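Local coordinates for xylanase and alpha-amylase inhibitor protein (Scadoxus multiflorus, PDB 3MU7) that probably inhibits xylanase and alpha-amylase, on a TIM-barrel scaffold of the glycosyl hydrolase family 18 type, at residues 4-9 and 29-34; 98-103 and 111-116; 158-163 and 201-206. All coordinates share one frame; numbering follows the deposited sequence. Where two conformers were deposited one is given.

Interaction 1: 4-9 and 29-34; sequences DIAVYW and YVIIGF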
loop_
_atom_site.group_PDB
_atom_site.type_symbol
_atom_site.label_atom_id
_atom_site.label_comp_id
_atom_site.label_asym_id
_atom_site.label_seq_id
_atom_site.Cartn_x
_atom_site.Cartn_y
_atom_site.Cartn_z
ATOM N N ASP A 4 7.349 9.976 -7.632
ATOM C CA ASP A 4 6.149 9.160 -7.507
ATOM C C ASP A 4 5.807 9.008 -6.032
ATOM O O ASP A 4 6.650 8.650 -5.206
ATOM C CB ASP A 4 6.324 7.782 -8.149
ATOM C CG ASP A 4 6.371 7.840 -9.665
ATOM O OD1 ASP A 4 5.818 8.790 -10.255
ATOM O OD2 ASP A 4 6.954 6.918 -10.271
ATOM N N ILE A 5 4.545 9.290 -5.727
ATOM C CA ILE A 5 4.003 9.164 -4.380
ATOM C C ILE A 5 2.845 8.175 -4.389
ATOM O O ILE A 5 1.916 8.295 -5.199
ATOM C CB ILE A 5 3.532 10.528 -3.805
ATOM C CG1 ILE A 5 4.667 11.558 -3.861
ATOM C CG2 ILE A 5 2.976 10.370 -2.377
ATOM C CD1 ILE A 5 4.302 12.915 -3.319
ATOM N N ALA A 6 2.916 7.193 -3.497
ATOM C CA ALA A 6 1.798 6.302 -3.216
ATOM C C ALA A 6 1.117 6.797 -1.944
ATOM O O ALA A 6 1.784 7.230 -1.008
ATOM C CB ALA A 6 2.285 4.884 -3.029
ATOM N N VAL A 7 -0.205 6.733 -1.891
ATOM C CA VAL A 7 -0.909 7.169 -0.695
ATOM C C VAL A 7 -2.016 6.186 -0.342
ATOM O O VAL A 7 -2.703 5.672 -1.232
ATOM C CB VAL A 7 -1.453 8.626 -0.860
ATOM C CG1 VAL A 7 -2.587 8.700 -1.874
ATOM C CG2 VAL A 7 -1.877 9.215 0.483
ATOM N N TYR A 8 -2.184 5.922 0.948
ATOM C CA TYR A 8 -3.326 5.151 1.412
ATOM C C TYR A 8 -4.561 6.031 1.499
ATOM O O TYR A 8 -4.496 7.176 1.958
ATOM C CB TYR A 8 -3.038 4.513 2.762
ATOM C CG TYR A 8 -2.241 3.233 2.659
ATOM C CD1 TYR A 8 -0.847 3.246 2.720
ATOM C CD2 TYR A 8 -2.881 2.008 2.487
ATOM C CE1 TYR A 8 -0.114 2.066 2.630
ATOM C CE2 TYR A 8 -2.156 0.819 2.401
ATOM C CZ TYR A 8 -0.773 0.863 2.466
ATOM O OH TYR A 8 -0.025 -0.290 2.393
ATOM N N TRP A 9 -5.681 5.465 1.071
ATOM C CA TRP A 9 -6.983 6.122 1.104
ATOM C C TRP A 9 -7.969 5.162 1.762
ATOM O O TRP A 9 -7.797 3.941 1.682
ATOM C CB TRP A 9 -7.436 6.475 -0.322
ATOM C CG TRP A 9 -8.716 7.248 -0.351
ATOM C CD1 TRP A 9 -8.845 8.603 -0.342
ATOM C CD2 TRP A 9 -10.047 6.714 -0.352
ATOM N NE1 TRP A 9 -10.178 8.951 -0.350
ATOM C CE2 TRP A 9 -10.933 7.812 -0.346
ATOM C CE3 TRP A 9 -10.577 5.418 -0.375
ATOM C CZ2 TRP A 9 -12.323 7.655 -0.343
ATOM C CZ3 TRP A 9 -11.962 5.262 -0.369
ATOM C CH2 TRP A 9 -12.814 6.379 -0.360
ATOM N N TYR A 29 0.005 6.308 -7.164
ATOM C CA TYR A 29 -0.768 5.166 -6.679
ATOM C C TYR A 29 -1.664 5.648 -5.565
ATOM O O TYR A 29 -1.217 6.395 -4.682
ATOM C CB TYR A 29 0.121 4.109 -6.032
ATOM C CG TYR A 29 1.053 3.330 -6.910
ATOM C CD1 TYR A 29 0.659 2.108 -7.454
ATOM C CD2 TYR A 29 2.357 3.762 -7.133
ATOM C CE1 TYR A 29 1.527 1.350 -8.238
ATOM C CE2 TYR A 29 3.236 3.011 -7.919
ATOM C CZ TYR A 29 2.811 1.811 -8.464
ATOM O OH TYR A 29 3.673 1.071 -9.242
ATOM N N VAL A 30 -2.908 5.179 -5.578
ATOM C CA VAL A 30 -3.810 5.325 -4.440
ATOM C C VAL A 30 -4.199 3.924 -4.000
ATOM O O VAL A 30 -4.622 3.100 -4.814
ATOM C CB VAL A 30 -5.043 6.196 -4.760
ATOM C CG1 VAL A 30 -5.976 6.239 -3.568
ATOM C CG2 VAL A 30 -4.617 7.606 -5.099
ATOM N N ILE A 31 -4.000 3.656 -2.712
ATOM C CA ILE A 31 -4.178 2.330 -2.169
ATOM C C ILE A 31 -5.387 2.353 -1.244
ATOM O O ILE A 31 -5.359 2.961 -0.167
ATOM C CB ILE A 31 -2.934 1.866 -1.378
ATOM C CG1 ILE A 31 -1.639 2.103 -2.172
ATOM C CG2 ILE A 31 -3.103 0.411 -0.967
ATOM C CD1 ILE A 31 -0.382 2.087 -1.301
ATOM N N ILE A 32 -6.463 1.707 -1.681
ATOM C CA ILE A 32 -7.679 1.636 -0.878
ATOM C C ILE A 32 -7.497 0.610 0.239
ATOM O O ILE A 32 -7.248 -0.570 -0.043
ATOM C CB ILE A 32 -8.899 1.243 -1.741
ATOM C CG1 ILE A 32 -9.140 2.253 -2.869
ATOM C CG2 ILE A 32 -10.143 1.101 -0.855
ATOM C CD1 ILE A 32 -10.063 1.731 -3.949
ATOM N N GLY A 33 -7.601 1.050 1.492
ATOM C CA GLY A 33 -7.498 0.129 2.623
ATOM C C GLY A 33 -8.795 0.106 3.409
ATOM O O GLY A 33 -9.380 1.163 3.625
ATOM N N PHE A 34 -9.280 -1.059 3.854
ATOM C CA PHE A 34 -8.628 -2.375 3.765
ATOM C C PHE A 34 -9.663 -3.477 3.653
ATOM O O PHE A 34 -10.779 -3.361 4.187
ATOM C CB PHE A 34 -7.819 -2.669 5.040
ATOM C CG PHE A 34 -6.648 -1.763 5.221
ATOM C CD1 PHE A 34 -5.441 -2.039 4.592
ATOM C CD2 PHE A 34 -6.768 -0.605 5.980
ATOM C CE1 PHE A 34 -4.362 -1.176 4.725
ATOM C CE2 PHE A 34 -5.702 0.268 6.112
ATOM C CZ PHE A 34 -4.497 -0.015 5.482
#
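Val7 is held from both its peptide groups by segment 29-34: its N donates to Tyr29 O at 3.0 Å, and its O accepts from Ile31 N at 2.8 Å. Two residues on, Trp9 repeats the pattern, with a nearly straight bond from Trp9 N to Ile31 O (2.8 Å, 171°) and Gly33 N donating to Trp9 O. At the start of the ladder Tyr29 N reaches Ile5 O only weakly. On the other edge the backbone of Ala6 pairs with Ile251 and Leu253 and that of Tyr8 with Leu253, all of strand 248-254, so strand 5-9 is bonded along both edges. This is the parallel pairing of a beta-alpha-beta unit, strand 5-9, helix 18-23 and strand 29-37, in the wall of the TIM barrel. On the barrel's inner side, Ile31 lies over one face of the Tyr8 ring, its CD1 4.0 Å from the ring centroid, while its CG2 comes to 3.5 Å from Tyr8 CE2. Phe34 is preceded by a cis peptide bond, and its CE1 meets Tyr8 CE2 obliquely; Tyr8 OH is hydrogen-bonded to Asp122 OD2 and His124 ND1. The outer side carries Val7, Val30 and Trp9. Val30 CG1 touches Trp9 CB at 3.6 Å, at the root of an indole swung anti to the backbone N (chi1 -176°) and toward Leu18 and Thr21 of helix 18-23; Trp9 NE1 donates to Arg16 O, just ahead of that helix, and the ring stacks with His51.

Interaction 2: 98-103 and 111-116; sequences KNFLLP and RPFGNA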
loop_
_atom_site.group_PDB
_atom_site.type_symbol
_atom_site.label_atom_id
_atom_site.label_comp_id
_atom_site.label_asym_id
_atom_site.label_seq_id
_atom_site.Cartn_x
_atom_site.Cartn_y
_atom_site.Cartn_z
ATOM N N LYS A 98 -11.488 -12.663 -9.043
ATOM C CA LYS A 98 -12.804 -12.595 -9.673
ATOM C C LYS A 98 -13.500 -11.264 -9.428
ATOM O O LYS A 98 -14.176 -10.741 -10.312
ATOM C CB LYS A 98 -13.699 -13.730 -9.176
ATOM C CG LYS A 98 -13.316 -15.102 -9.704
ATOM C CD LYS A 98 -14.359 -16.136 -9.310
ATOM C CE LYS A 98 -14.102 -17.478 -9.976
ATOM N NZ LYS A 98 -15.193 -18.454 -9.695
ATOM N N ASN A 99 -13.342 -10.712 -8.230
ATOM C CA ASN A 99 -14.125 -9.542 -7.842
ATOM C C ASN A 99 -13.485 -8.190 -8.097
ATOM O O ASN A 99 -14.202 -7.195 -8.235
ATOM C CB ASN A 99 -14.556 -9.652 -6.391
ATOM C CG ASN A 99 -15.672 -10.639 -6.211
ATOM O OD1 ASN A 99 -16.802 -10.380 -6.622
ATOM N ND2 ASN A 99 -15.369 -11.785 -5.609
ATOM N N PHE A 100 -12.155 -8.149 -8.161
ATOM C CA PHE A 100 -11.426 -6.885 -8.242
ATOM C C PHE A 100 -10.458 -6.805 -9.411
ATOM O O PHE A 100 -10.155 -5.709 -9.861
ATOM C CB PHE A 100 -10.652 -6.612 -6.942
ATOM C CG PHE A 100 -11.522 -6.494 -5.719
ATOM C CD1 PHE A 100 -12.168 -5.297 -5.410
ATOM C CD2 PHE A 100 -11.680 -7.578 -4.862
ATOM C CE1 PHE A 100 -12.971 -5.193 -4.268
ATOM C CE2 PHE A 100 -12.473 -7.482 -3.725
ATOM C CZ PHE A 100 -13.118 -6.287 -3.427
ATOM N N LEU A 101 -9.951 -7.937 -9.889
ATOM C CA LEU A 101 -8.853 -7.901 -10.859
ATOM C C LEU A 101 -9.254 -8.281 -12.275
ATOM O O LEU A 101 -8.451 -8.178 -13.204
ATOM C CB LEU A 101 -7.687 -8.759 -10.364
ATOM C CG LEU A 101 -7.112 -8.353 -8.999
ATOM C CD1 LEU A 101 -6.136 -9.398 -8.495
ATOM C CD2 LEU A 101 -6.443 -6.977 -9.054
ATOM N N LEU A 102 -10.500 -8.715 -12.419
ATOM C CA LEU A 102 -11.073 -9.071 -13.709
ATOM C C LEU A 102 -12.367 -8.297 -13.903
ATOM O O LEU A 102 -13.002 -7.913 -12.923
ATOM C CB LEU A 102 -11.387 -10.567 -13.752
ATOM C CG LEU A 102 -10.227 -11.558 -13.771
ATOM C CD1 LEU A 102 -10.786 -12.962 -13.618
ATOM C CD2 LEU A 102 -9.419 -11.441 -15.055
ATOM N N PRO A 103 -12.779 -8.082 -15.172
ATOM C CA PRO A 103 -14.123 -7.565 -15.438
ATOM C C PRO A 103 -15.174 -8.543 -14.911
ATOM O O PRO A 103 -14.867 -9.727 -14.735
ATOM C CB PRO A 103 -14.182 -7.507 -16.972
ATOM C CG PRO A 103 -12.775 -7.516 -17.421
ATOM C CD PRO A 103 -12.029 -8.327 -16.417
ATOM N N ARG A 111 -18.752 -8.332 -6.444
ATOM C CA ARG A 111 -18.307 -7.051 -6.998
ATOM C C ARG A 111 -18.433 -5.871 -5.987
ATOM O O ARG A 111 -19.196 -4.933 -6.202
ATOM C CB ARG A 111 -19.070 -6.676 -8.277
ATOM C CG ARG A 111 -19.199 -7.778 -9.321
ATOM C CD ARG A 111 -17.847 -8.205 -9.896
ATOM N NE ARG A 111 -17.081 -7.101 -10.499
ATOM C CZ ARG A 111 -15.996 -7.294 -11.247
ATOM N NH1 ARG A 111 -15.548 -8.518 -11.474
ATOM N NH2 ARG A 111 -15.362 -6.237 -11.762
ATOM N N PRO A 112 -17.665 -5.939 -4.917
ATOM C CA PRO A 112 -17.752 -4.841 -3.943
ATOM C C PRO A 112 -17.633 -3.462 -4.519
ATOM O O PRO A 112 -18.336 -2.552 -4.081
ATOM C CB PRO A 112 -16.790 -5.289 -2.852
ATOM C CG PRO A 112 -17.041 -6.767 -2.826
ATOM C CD PRO A 112 -17.547 -7.198 -4.161
ATOM N N PHE A 113 -16.732 -3.280 -5.487
ATOM C CA PHE A 113 -16.546 -1.975 -6.132
ATOM C C PHE A 113 -17.184 -1.958 -7.520
ATOM O O PHE A 113 -16.729 -1.244 -8.424
ATOM C CB PHE A 113 -15.055 -1.640 -6.236
ATOM C CG PHE A 113 -14.310 -1.543 -4.944
ATOM C CD1 PHE A 113 -14.983 -1.360 -3.729
ATOM C CD2 PHE A 113 -12.923 -1.660 -4.938
ATOM C CE1 PHE A 113 -14.256 -1.280 -2.529
ATOM C CE2 PHE A 113 -12.202 -1.596 -3.746
ATOM C CZ PHE A 113 -12.868 -1.399 -2.536
ATOM N N GLY A 114 -18.239 -2.754 -7.695
ATOM C CA GLY A 114 -18.921 -2.788 -8.979
ATOM C C GLY A 114 -18.045 -3.298 -10.106
ATOM O O GLY A 114 -17.226 -4.180 -9.924
ATOM N N ASN A 115 -18.229 -2.719 -11.288
ATOM C CA ASN A 115 -17.517 -3.161 -12.484
ATOM C C ASN A 115 -16.124 -2.564 -12.678
ATOM O O ASN A 115 -15.488 -2.782 -13.703
ATOM C CB ASN A 115 -18.387 -2.950 -13.727
ATOM C CG ASN A 115 -19.640 -3.800 -13.703
ATOM O OD1 ASN A 115 -19.730 -4.774 -12.952
ATOM N ND2 ASN A 115 -20.614 -3.441 -14.526
ATOM N N ALA A 116 -15.651 -1.816 -11.685
ATOM C CA ALA A 116 -14.265 -1.356 -11.687
ATOM C C ALA A 116 -13.314 -2.547 -11.674
ATOM O O ALA A 116 -13.626 -3.603 -11.099
ATOM C CB ALA A 116 -14.005 -0.473 -10.492
HETATM O O HOH W 1 -15.519 -4.880 -7.605
#
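The Arg111 guanidinium has Asn99 O over the centre of one face, 3.5 Å above its plane, and Leu102 O at its edge, in plane. Leu102 O is gripped end-on by two nitrogens, Arg111 NH1 at 3.0 Å and Arg111 NH2 at 3.1 Å. From its own segment Gly114 O takes the NE hydrogen, so carbonyls from both segments fix the rotation of the group. Bends at chi2 and chi3 (-64° and -57°) fold the chain back to reach them. The other flat pair is aromatic: Phe100 turns its edge to the face of Phe113 in a T-shaped stack, with planes at 72° and Phe100 CE1 3.6 Å from Phe113 CD2. Phe100 CZ also meets Pro112 CB at 3.8 Å, and Phe113 carries the apolar patch on to Leu56 and Ile60 of helix 56-65. Asn99 OD1 accepts from the backbone N of Arg111 at 2.8 Å; between the guanidinium and the phenyl pair a water donates to Asn99 O and Gly114 O and accepts from Phe113 N. The contact thus fastens the C-terminal end of helix 86-101 to the turns leading into strand 120-125. The salt bridge from NH1 to Glu109 probably offsets the charge of this buried arginine, and the positive group would suit the carbonyls of Asn99 and Leu102 at the C-terminal end of the helix.

Interaction 3: 158-163 and 201-206; sequences CVYPDP and WKEWSM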
loop_
_atom_site.group_PDB
_atom_site.type_symbol
_atom_site.label_atom_id
_atom_site.label_comp_id
_atom_site.label_asym_id
_atom_site.label_seq_id
_atom_site.Cartn_x
_atom_site.Cartn_y
_atom_site.Cartn_z
ATOM N N CYS A 158 9.651 -1.641 9.201
ATOM C CA CYS A 158 10.981 -1.229 8.749
ATOM C C CYS A 158 12.187 -2.035 9.233
ATOM O O CYS A 158 13.312 -1.731 8.855
ATOM C CB CYS A 158 11.213 0.280 8.923
ATOM S SG CYS A 158 10.976 0.986 10.554
ATOM N N VAL A 159 11.959 -3.067 10.037
ATOM C CA VAL A 159 13.069 -3.942 10.429
ATOM C C VAL A 159 13.206 -5.056 9.394
ATOM O O VAL A 159 12.267 -5.824 9.163
ATOM C CB VAL A 159 12.911 -4.532 11.840
ATOM C CG1 VAL A 159 14.163 -5.307 12.215
ATOM C CG2 VAL A 159 12.663 -3.437 12.869
ATOM N N TYR A 160 14.370 -5.124 8.761
ATOM C CA TYR A 160 14.628 -6.117 7.731
ATOM C C TYR A 160 15.234 -7.396 8.338
ATOM O O TYR A 160 16.210 -7.312 9.090
ATOM C CB TYR A 160 15.591 -5.555 6.677
ATOM C CG TYR A 160 15.707 -6.493 5.510
ATOM C CD1 TYR A 160 14.868 -6.365 4.406
ATOM C CD2 TYR A 160 16.612 -7.558 5.533
ATOM C CE1 TYR A 160 14.943 -7.253 3.348
ATOM C CE2 TYR A 160 16.691 -8.446 4.486
ATOM C CZ TYR A 160 15.850 -8.293 3.399
ATOM O OH TYR A 160 15.921 -9.174 2.347
ATOM N N PRO A 161 14.707 -8.590 7.997
ATOM C CA PRO A 161 13.548 -8.877 7.149
ATOM C C PRO A 161 12.265 -8.815 7.964
ATOM O O PRO A 161 12.274 -9.083 9.170
ATOM C CB PRO A 161 13.813 -10.305 6.673
ATOM C CG PRO A 161 14.587 -10.935 7.794
ATOM C CD PRO A 161 15.404 -9.829 8.413
ATOM N N ASP A 162 11.166 -8.462 7.310
ATOM C CA ASP A 162 9.902 -8.293 8.000
ATOM C C ASP A 162 9.353 -9.631 8.522
ATOM O O ASP A 162 9.354 -10.612 7.808
ATOM C CB ASP A 162 8.900 -7.633 7.060
ATOM C CG ASP A 162 7.601 -7.319 7.739
ATOM O OD1 ASP A 162 6.674 -8.144 7.637
ATOM O OD2 ASP A 162 7.533 -6.276 8.423
ATOM N N PRO A 163 8.869 -9.662 9.776
ATOM C CA PRO A 163 8.382 -10.938 10.320
ATOM C C PRO A 163 7.157 -11.504 9.610
ATOM O O PRO A 163 7.005 -12.722 9.533
ATOM C CB PRO A 163 8.033 -10.594 11.775
ATOM C CG PRO A 163 7.914 -9.130 11.808
ATOM C CD PRO A 163 8.870 -8.601 10.795
ATOM N N TRP A 201 17.033 2.203 5.476
ATOM C CA TRP A 201 16.862 2.393 4.037
ATOM C C TRP A 201 17.958 1.695 3.239
ATOM O O TRP A 201 17.673 1.038 2.241
ATOM C CB TRP A 201 16.837 3.874 3.649
ATOM C CG TRP A 201 17.099 4.051 2.171
ATOM C CD1 TRP A 201 18.262 4.470 1.585
ATOM C CD2 TRP A 201 16.202 3.744 1.098
ATOM N NE1 TRP A 201 18.137 4.461 0.218
ATOM C CE2 TRP A 201 16.880 4.023 -0.109
ATOM C CE3 TRP A 201 14.886 3.268 1.041
ATOM C CZ2 TRP A 201 16.284 3.848 -1.362
ATOM C CZ3 TRP A 201 14.293 3.091 -0.205
ATOM C CH2 TRP A 201 14.992 3.384 -1.387
ATOM N N LYS A 202 19.209 1.824 3.662
ATOM C CA LYS A 202 20.321 1.216 2.940
ATOM C C LYS A 202 20.145 -0.279 2.851
ATOM O O LYS A 202 20.343 -0.868 1.829
ATOM C CB LYS A 202 21.694 1.581 3.580
ATOM C CG LYS A 202 22.183 2.986 3.269
ATOM C CD LYS A 202 23.496 3.367 3.999
ATOM C CE LYS A 202 23.427 4.822 4.457
ATOM N NZ LYS A 202 24.548 5.506 4.024
ATOM N N GLU A 203 19.742 -0.865 3.970
ATOM C CA GLU A 203 19.521 -2.300 3.972
ATOM C C GLU A 203 18.366 -2.728 3.058
ATOM O O GLU A 203 18.510 -3.667 2.274
ATOM C CB GLU A 203 19.324 -2.860 5.379
ATOM C CG GLU A 203 19.239 -4.371 5.325
ATOM C CD GLU A 203 19.403 -5.072 6.648
ATOM O OE1 GLU A 203 19.120 -4.488 7.713
ATOM O OE2 GLU A 203 19.808 -6.245 6.600
ATOM N N TRP A 204 17.225 -2.047 3.171
ATOM C CA TRP A 204 16.068 -2.357 2.325
ATOM C C TRP A 204 16.396 -2.199 0.846
ATOM O O TRP A 204 16.085 -3.075 0.038
ATOM C CB TRP A 204 14.862 -1.501 2.709
ATOM C CG TRP A 204 14.160 -2.013 3.923
ATOM C CD1 TRP A 204 14.318 -1.587 5.212
ATOM C CD2 TRP A 204 13.198 -3.064 3.962
ATOM N NE1 TRP A 204 13.510 -2.311 6.054
ATOM C CE2 TRP A 204 12.809 -3.226 5.311
ATOM C CE3 TRP A 204 12.628 -3.892 2.987
ATOM C CZ2 TRP A 204 11.871 -4.180 5.705
ATOM C CZ3 TRP A 204 11.703 -4.835 3.377
ATOM C CH2 TRP A 204 11.332 -4.975 4.729
ATOM N N SER A 205 17.048 -1.096 0.496
ATOM C CA SER A 205 17.361 -0.855 -0.903
ATOM C C SER A 205 18.375 -1.868 -1.441
ATOM O O SER A 205 18.311 -2.224 -2.613
ATOM C CB SER A 205 17.813 0.587 -1.141
ATOM O OG SER A 205 18.926 0.915 -0.339
ATOM N N MET A 206 19.274 -2.355 -0.590
ATOM C CA MET A 206 20.238 -3.366 -1.021
ATOM C C MET A 206 19.628 -4.762 -1.128
ATOM O O MET A 206 19.899 -5.492 -2.083
ATOM C CB MET A 206 21.435 -3.414 -0.076
ATOM C CG MET A 206 22.602 -4.234 -0.606
ATOM S SD MET A 206 23.875 -4.495 0.636
ATOM C CE MET A 206 23.577 -6.195 1.085
#
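Tyr160 sets its ring edge against the face of the Trp204 indole, a T-shaped stack with planes at 87° and Tyr160 CD1 3.6 Å from Trp204 CE3. Tyr160 CB lies over the five-membered ring of the same indole, a CH-pi contact 4.1 Å from the centroid, so one tyrosine spans both of its rings. Along the indole edge, Trp204 NE1 donates to Cys158 O at 2.9 Å in an almost straight bond (173°); the carbonyl oxygen lies in the ring plane, although the nitrogen stands well above the plane of that carbonyl. Glu203 extends across the tyrosine, bringing its OE2 to 3.6 Å from Tyr160 CD2. With CG anti to the backbone N (chi1 -172°), Tyr160 reaches from the loop after strand 151-154 to helix 195-207. Farther out, the disulfide to Cys187 anchors Cys158, and Asp162 braces the loop by accepting from the backbone N of Gln157 and Leu165. Trp204 itself rests on Ile177 and Val179 of strand 176-180, joining outer helix, barrel strand and loop. Its buried polar atom is satisfied by a backbone carbonyl, which ties the indole's orientation to the course of the disulfide-anchored loop.

Starting at the N terminus, interaction 1 closes the first loop, bringing strand 29-37 back beside strand 5-9 after the passage through helix 18-23. Interaction 2 follows with the shortest closure, joining the end of helix 86-101 to the turns ahead of strand 120-125. Interaction 3 then spans from the loop after strand 151-154 to helix 195-207. The three loops run in series, none nesting or crossing. Interactions 1 and 2 touch where Ile32 CD1 packs on Phe113 CE2 at 4.0 Å, linking barrel wall to periphery. Interactions 2 and 3 lie on opposite sides of the chain's centre, their own centres about 33 Å apart.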